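Putative lipoprotein (Clostridium perfringens ATCC 13124, PDB 4R7R) is of uncharacterised function, a small alpha-beta protein of the DUF4883 family classed as a putative lipoprotein that may bind lipid. Local coordinates at residues D48-I59 and D103-F114. Residues are numbered along the deposited sequence; the frame is centred on the assembly and turned at random.
Sequences DLLKSLKDSNFI and DYLSLKDIPNSF
Asn57 meets strand 103-106 with both backbone and side chain, where the short outermost strand 58-59 pairs antiparallel with 103-106 in the antiparallel sheet of an alpha-beta fold. Its carbonyl O accepts Ser106 N at 2.8 Å, in the carbonyl plane, while its ND2 returns a bond to Ser106 O at 3.1 Å. The same ND2 points at Asp109 OD2, a bond whose modelled length is too short to be trusted; amide and carboxylate reach toward each other, their planes 78° apart. Two residues on, Ile59 N bonds to Tyr104 O, and a water bridges Tyr104 N and Ile59 O. Phe58 and Leu105, a non-hydrogen-bonded pair, run alongside each other on the face turned toward helix 9-17, with Phe58 CE1 3.6 Å from Leu105 CD2. Leu53 lies athwart Leu105, CD1 against CD2, and sets its other methyl, CD2, against both Leu107 CD2 and Ile110 CG2. Farther along, helix 45-52 rests on the loop after strand 103-106 and on the 3-10 segment 112-114. Leu49, with CG anti to its backbone N (chi1 175°), brings CD1 to 3.4 Å from Ile110 CD1. Asp48 CB sits over one face of the Phe114 ring in a CH-pi contact, 3.7 Å from the centroid, while its carboxylate pairs with Arg44. Beside it Ser52 packs on Pro111 CD, its OG turned back to Leu49 O. Behind the central amide, Lys54 N donates to Asn57 OD1 at 2.7 Å, in the carbonyl plane, consistent with the amide orientation that turns ND2 to Ser106 O and Asp109.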
loop_
_atom_site.group_PDB
_atom_site.type_symbol
_atom_site.label_atom_id
_atom_site.label_comp_id
_atom_site.label_asym_id
_atom_site.label_seq_id
_atom_site.Cartn_x
_atom_site.Cartn_y
_atom_site.Cartn_z
ATOM N N ASP A 48 -5.428 4.980 -8.400
ATOM C CA ASP A 48 -4.536 5.865 -9.129
ATOM C C ASP A 48 -3.109 5.343 -9.003
ATOM O O ASP A 48 -2.325 5.380 -9.961
ATOM C CB ASP A 48 -4.639 7.304 -8.602
ATOM C CG ASP A 48 -5.974 7.979 -8.957
ATOM O OD1 ASP A 48 -6.693 7.481 -9.861
ATOM O OD2 ASP A 48 -6.298 9.029 -8.342
ATOM N N LEU A 49 -2.792 4.839 -7.813
ATOM C CA LEU A 49 -1.476 4.290 -7.540
ATOM C C LEU A 49 -1.236 3.039 -8.382
ATOM O O LEU A 49 -0.220 2.938 -9.064
ATOM C CB LEU A 49 -1.330 3.966 -6.058
ATOM C CG LEU A 49 -0.029 3.257 -5.650
ATOM C CD1 LEU A 49 1.180 4.082 -6.041
ATOM C CD2 LEU A 49 -0.011 2.974 -4.161
ATOM N N LEU A 50 -2.185 2.104 -8.340
ATOM C CA LEU A 50 -2.039 0.818 -9.011
ATOM C C LEU A 50 -1.943 1.002 -10.525
ATOM O O LEU A 50 -1.188 0.297 -11.200
ATOM C CB LEU A 50 -3.208 -0.122 -8.664
ATOM C CG LEU A 50 -3.382 -0.558 -7.198
ATOM C CD1 LEU A 50 -4.456 -1.630 -7.070
ATOM C CD2 LEU A 50 -2.072 -1.038 -6.561
ATOM N N LYS A 51 -2.706 1.950 -11.057
ATOM C CA LYS A 51 -2.711 2.189 -12.494
ATOM C C LYS A 51 -1.395 2.828 -12.935
ATOM O O LYS A 51 -1.010 2.735 -14.100
ATOM C CB LYS A 51 -3.893 3.078 -12.897
ATOM C CG LYS A 51 -5.246 2.369 -12.907
ATOM C CD LYS A 51 -6.396 3.379 -12.997
ATOM C CE LYS A 51 -7.631 2.812 -13.710
ATOM N NZ LYS A 51 -8.315 1.719 -12.961
ATOM N N SER A 52 -0.708 3.471 -11.995
ATOM C CA SER A 52 0.522 4.185 -12.315
ATOM C C SER A 52 1.761 3.275 -12.197
ATOM O O SER A 52 2.845 3.618 -12.683
ATOM C CB SER A 52 0.672 5.415 -11.414
ATOM O OG SER A 52 1.130 5.045 -10.116
ATOM N N LEU A 53 1.601 2.118 -11.557
ATOM C CA LEU A 53 2.733 1.205 -11.360
ATOM C C LEU A 53 3.255 0.612 -12.665
ATOM O O LEU A 53 2.503 0.024 -13.455
ATOM C CB LEU A 53 2.363 0.046 -10.420
ATOM C CG LEU A 53 1.992 0.416 -8.992
ATOM C CD1 LEU A 53 1.724 -0.839 -8.181
ATOM C CD2 LEU A 53 3.068 1.277 -8.369
ATOM N N LYS A 54 4.555 0.758 -12.872
ATOM C CA LYS A 54 5.235 0.025 -13.921
ATOM C C LYS A 54 5.908 -1.188 -13.281
ATOM O O LYS A 54 6.064 -1.249 -12.057
ATOM C CB LYS A 54 6.253 0.913 -14.634
ATOM C CG LYS A 54 5.683 2.234 -15.148
ATOM C CD LYS A 54 6.769 3.306 -15.250
ATOM C CE LYS A 54 6.372 4.450 -16.198
ATOM N NZ LYS A 54 5.278 5.331 -15.662
ATOM N N ASP A 55 6.317 -2.140 -14.106
ATOM C CA ASP A 55 6.912 -3.383 -13.624
ATOM C C ASP A 55 8.231 -3.187 -12.868
ATOM O O ASP A 55 8.569 -3.976 -11.986
ATOM C CB ASP A 55 7.131 -4.338 -14.798
ATOM C CG ASP A 55 5.972 -4.321 -15.784
ATOM O OD1 ASP A 55 5.158 -5.279 -15.774
ATOM O OD2 ASP A 55 5.880 -3.337 -16.565
ATOM N N SER A 56 8.971 -2.140 -13.212
ATOM C CA SER A 56 10.239 -1.855 -12.549
ATOM C C SER A 56 10.053 -1.338 -11.119
ATOM O O SER A 56 11.023 -1.195 -10.377
ATOM C CB SER A 56 11.035 -0.842 -13.369
ATOM O OG SER A 56 10.246 0.306 -13.640
ATOM N N ASN A 57 8.811 -1.048 -10.738
ATOM C CA ASN A 57 8.504 -0.641 -9.375
ATOM C C ASN A 57 8.565 -1.811 -8.405
ATOM O O ASN A 57 8.687 -1.616 -7.203
ATOM C CB ASN A 57 7.123 -0.006 -9.309
ATOM C CG ASN A 57 7.059 1.324 -10.026
ATOM O OD1 ASN A 57 6.350 1.467 -11.022
ATOM N ND2 ASN A 57 7.792 2.305 -9.522
ATOM N N PHE A 58 8.456 -3.028 -8.928
ATOM C CA PHE A 58 8.440 -4.228 -8.099
ATOM C C PHE A 58 9.844 -4.741 -7.865
ATOM O O PHE A 58 10.545 -5.099 -8.807
ATOM C CB PHE A 58 7.580 -5.309 -8.751
ATOM C CG PHE A 58 6.150 -4.903 -8.906
ATOM C CD1 PHE A 58 5.252 -5.060 -7.854
ATOM C CD2 PHE A 58 5.703 -4.310 -10.085
ATOM C CE1 PHE A 58 3.917 -4.660 -7.980
ATOM C CE2 PHE A 58 4.366 -3.911 -10.221
ATOM C CZ PHE A 58 3.473 -4.091 -9.159
ATOM N N ILE A 59 10.257 -4.776 -6.604
ATOM C CA ILE A 59 11.606 -5.227 -6.282
ATOM C C ILE A 59 11.599 -6.506 -5.441
ATOM O O ILE A 59 10.542 -6.980 -5.019
ATOM C CB ILE A 59 12.383 -4.131 -5.542
ATOM C CG1 ILE A 59 11.700 -3.798 -4.210
ATOM C CG2 ILE A 59 12.470 -2.898 -6.402
ATOM C CD1 ILE A 59 12.421 -2.781 -3.393
ATOM N N ASP A 103 4.578 -8.591 -1.469
ATOM C CA ASP A 103 5.072 -7.794 -2.591
ATOM C C ASP A 103 5.956 -6.641 -2.074
ATOM O O ASP A 103 5.645 -6.016 -1.051
ATOM C CB ASP A 103 3.905 -7.207 -3.399
ATOM C CG ASP A 103 3.350 -8.160 -4.464
ATOM O OD1 ASP A 103 3.530 -9.411 -4.393
ATOM O OD2 ASP A 103 2.700 -7.624 -5.391
ATOM N N TYR A 104 7.044 -6.347 -2.776
ATOM C CA TYR A 104 7.892 -5.214 -2.412
ATOM C C TYR A 104 7.931 -4.249 -3.573
ATOM O O TYR A 104 8.229 -4.646 -4.713
ATOM C CB TYR A 104 9.319 -5.667 -2.042
ATOM C CG TYR A 104 9.402 -6.493 -0.774
ATOM C CD1 TYR A 104 9.935 -5.955 0.404
ATOM C CD2 TYR A 104 8.941 -7.818 -0.749
ATOM C CE1 TYR A 104 10.013 -6.719 1.579
ATOM C CE2 TYR A 104 8.999 -8.586 0.417
ATOM C CZ TYR A 104 9.538 -8.037 1.577
ATOM O OH TYR A 104 9.593 -8.806 2.723
ATOM N N LEU A 105 7.643 -2.983 -3.296
ATOM C CA LEU A 105 7.670 -1.971 -4.334
ATOM C C LEU A 105 8.480 -0.764 -3.882
ATOM O O LEU A 105 8.408 -0.373 -2.717
ATOM C CB LEU A 105 6.254 -1.523 -4.708
ATOM C CG LEU A 105 5.141 -2.532 -5.013
ATOM C CD1 LEU A 105 4.572 -3.171 -3.770
ATOM C CD2 LEU A 105 4.018 -1.829 -5.759
ATOM N N SER A 106 9.254 -0.193 -4.803
ATOM C CA SER A 106 9.805 1.145 -4.638
ATOM C C SER A 106 8.962 2.117 -5.459
ATOM O O SER A 106 8.628 1.838 -6.615
ATOM C CB SER A 106 11.267 1.202 -5.080
ATOM O OG SER A 106 11.753 2.539 -5.055
ATOM N N LEU A 107 8.626 3.261 -4.866
ATOM C CA LEU A 107 7.712 4.222 -5.491
ATOM C C LEU A 107 8.388 5.507 -5.900
ATOM O O LEU A 107 7.728 6.532 -6.001
ATOM C CB LEU A 107 6.556 4.571 -4.541
ATOM C CG LEU A 107 5.704 3.395 -4.072
ATOM C CD1 LEU A 107 4.485 3.865 -3.263
ATOM C CD2 LEU A 107 5.281 2.576 -5.268
ATOM N N LYS A 108 9.690 5.480 -6.123
ATOM C CA LYS A 108 10.391 6.721 -6.436
ATOM C C LYS A 108 9.961 7.347 -7.777
ATOM O O LYS A 108 9.871 8.582 -7.889
ATOM C CB LYS A 108 11.902 6.491 -6.410
ATOM C CG LYS A 108 12.463 6.525 -5.008
ATOM C CD LYS A 108 13.581 5.521 -4.814
ATOM C CE LYS A 108 13.997 5.460 -3.349
ATOM N NZ LYS A 108 14.182 6.831 -2.774
ATOM N N ASP A 109 9.669 6.524 -8.781
ATOM C CA ASP A 109 9.351 7.079 -10.101
ATOM C C ASP A 109 7.856 7.393 -10.328
ATOM O O ASP A 109 7.497 7.959 -11.357
ATOM C CB ASP A 109 9.861 6.139 -11.220
ATOM C CG ASP A 109 9.238 4.742 -11.166
ATOM O OD1 ASP A 109 9.664 3.864 -11.956
ATOM O OD2 ASP A 109 8.333 4.508 -10.337
ATOM N N ILE A 110 6.986 7.043 -9.390
ATOM C CA ILE A 110 5.556 7.232 -9.638
ATOM C C ILE A 110 5.170 8.689 -9.432
ATOM O O ILE A 110 5.898 9.432 -8.777
ATOM C CB ILE A 110 4.681 6.332 -8.742
ATOM C CG1 ILE A 110 4.698 6.837 -7.316
ATOM C CG2 ILE A 110 5.095 4.854 -8.866
ATOM C CD1 ILE A 110 3.434 6.541 -6.618
ATOM N N PRO A 111 4.036 9.116 -10.008
ATOM C CA PRO A 111 3.674 10.535 -9.867
ATOM C C PRO A 111 3.577 10.987 -8.399
ATOM O O PRO A 111 3.138 10.209 -7.527
ATOM C CB PRO A 111 2.315 10.619 -10.564
ATOM C CG PRO A 111 2.337 9.475 -11.572
ATOM C CD PRO A 111 3.119 8.383 -10.906
ATOM N N ASN A 112 3.991 12.232 -8.137
ATOM C CA ASN A 112 4.068 12.753 -6.775
ATOM C C ASN A 112 2.749 12.645 -6.011
ATOM O O ASN A 112 2.742 12.388 -4.801
ATOM C CB ASN A 112 4.532 14.216 -6.787
ATOM C CG ASN A 112 5.967 14.370 -7.268
ATOM O OD1 ASN A 112 6.855 13.612 -6.864
ATOM N ND2 ASN A 112 6.201 15.346 -8.141
ATOM N N SER A 113 1.640 12.850 -6.712
ATOM C CA SER A 113 0.316 12.787 -6.102
ATOM C C SER A 113 0.022 11.456 -5.406
ATOM O O SER A 113 -0.669 11.431 -4.387
ATOM C CB SER A 113 -0.759 13.041 -7.158
ATOM O OG SER A 113 -0.823 14.411 -7.441
ATOM N N PHE A 114 0.551 10.367 -5.959
ATOM C CA PHE A 114 0.263 9.031 -5.453
ATOM C C PHE A 114 1.343 8.479 -4.509
ATOM O O PHE A 114 1.314 7.302 -4.179
ATOM C CB PHE A 114 0.059 8.055 -6.623
ATOM C CG PHE A 114 -0.754 8.626 -7.765
ATOM C CD1 PHE A 114 -1.837 9.469 -7.521
ATOM C CD2 PHE A 114 -0.415 8.341 -9.087
ATOM C CE1 PHE A 114 -2.575 10.013 -8.585
ATOM C CE2 PHE A 114 -1.144 8.880 -10.149
ATOM C CZ PHE A 114 -2.227 9.714 -9.898
HETATM O O HOH W 1 7.911 -8.091 -4.918
#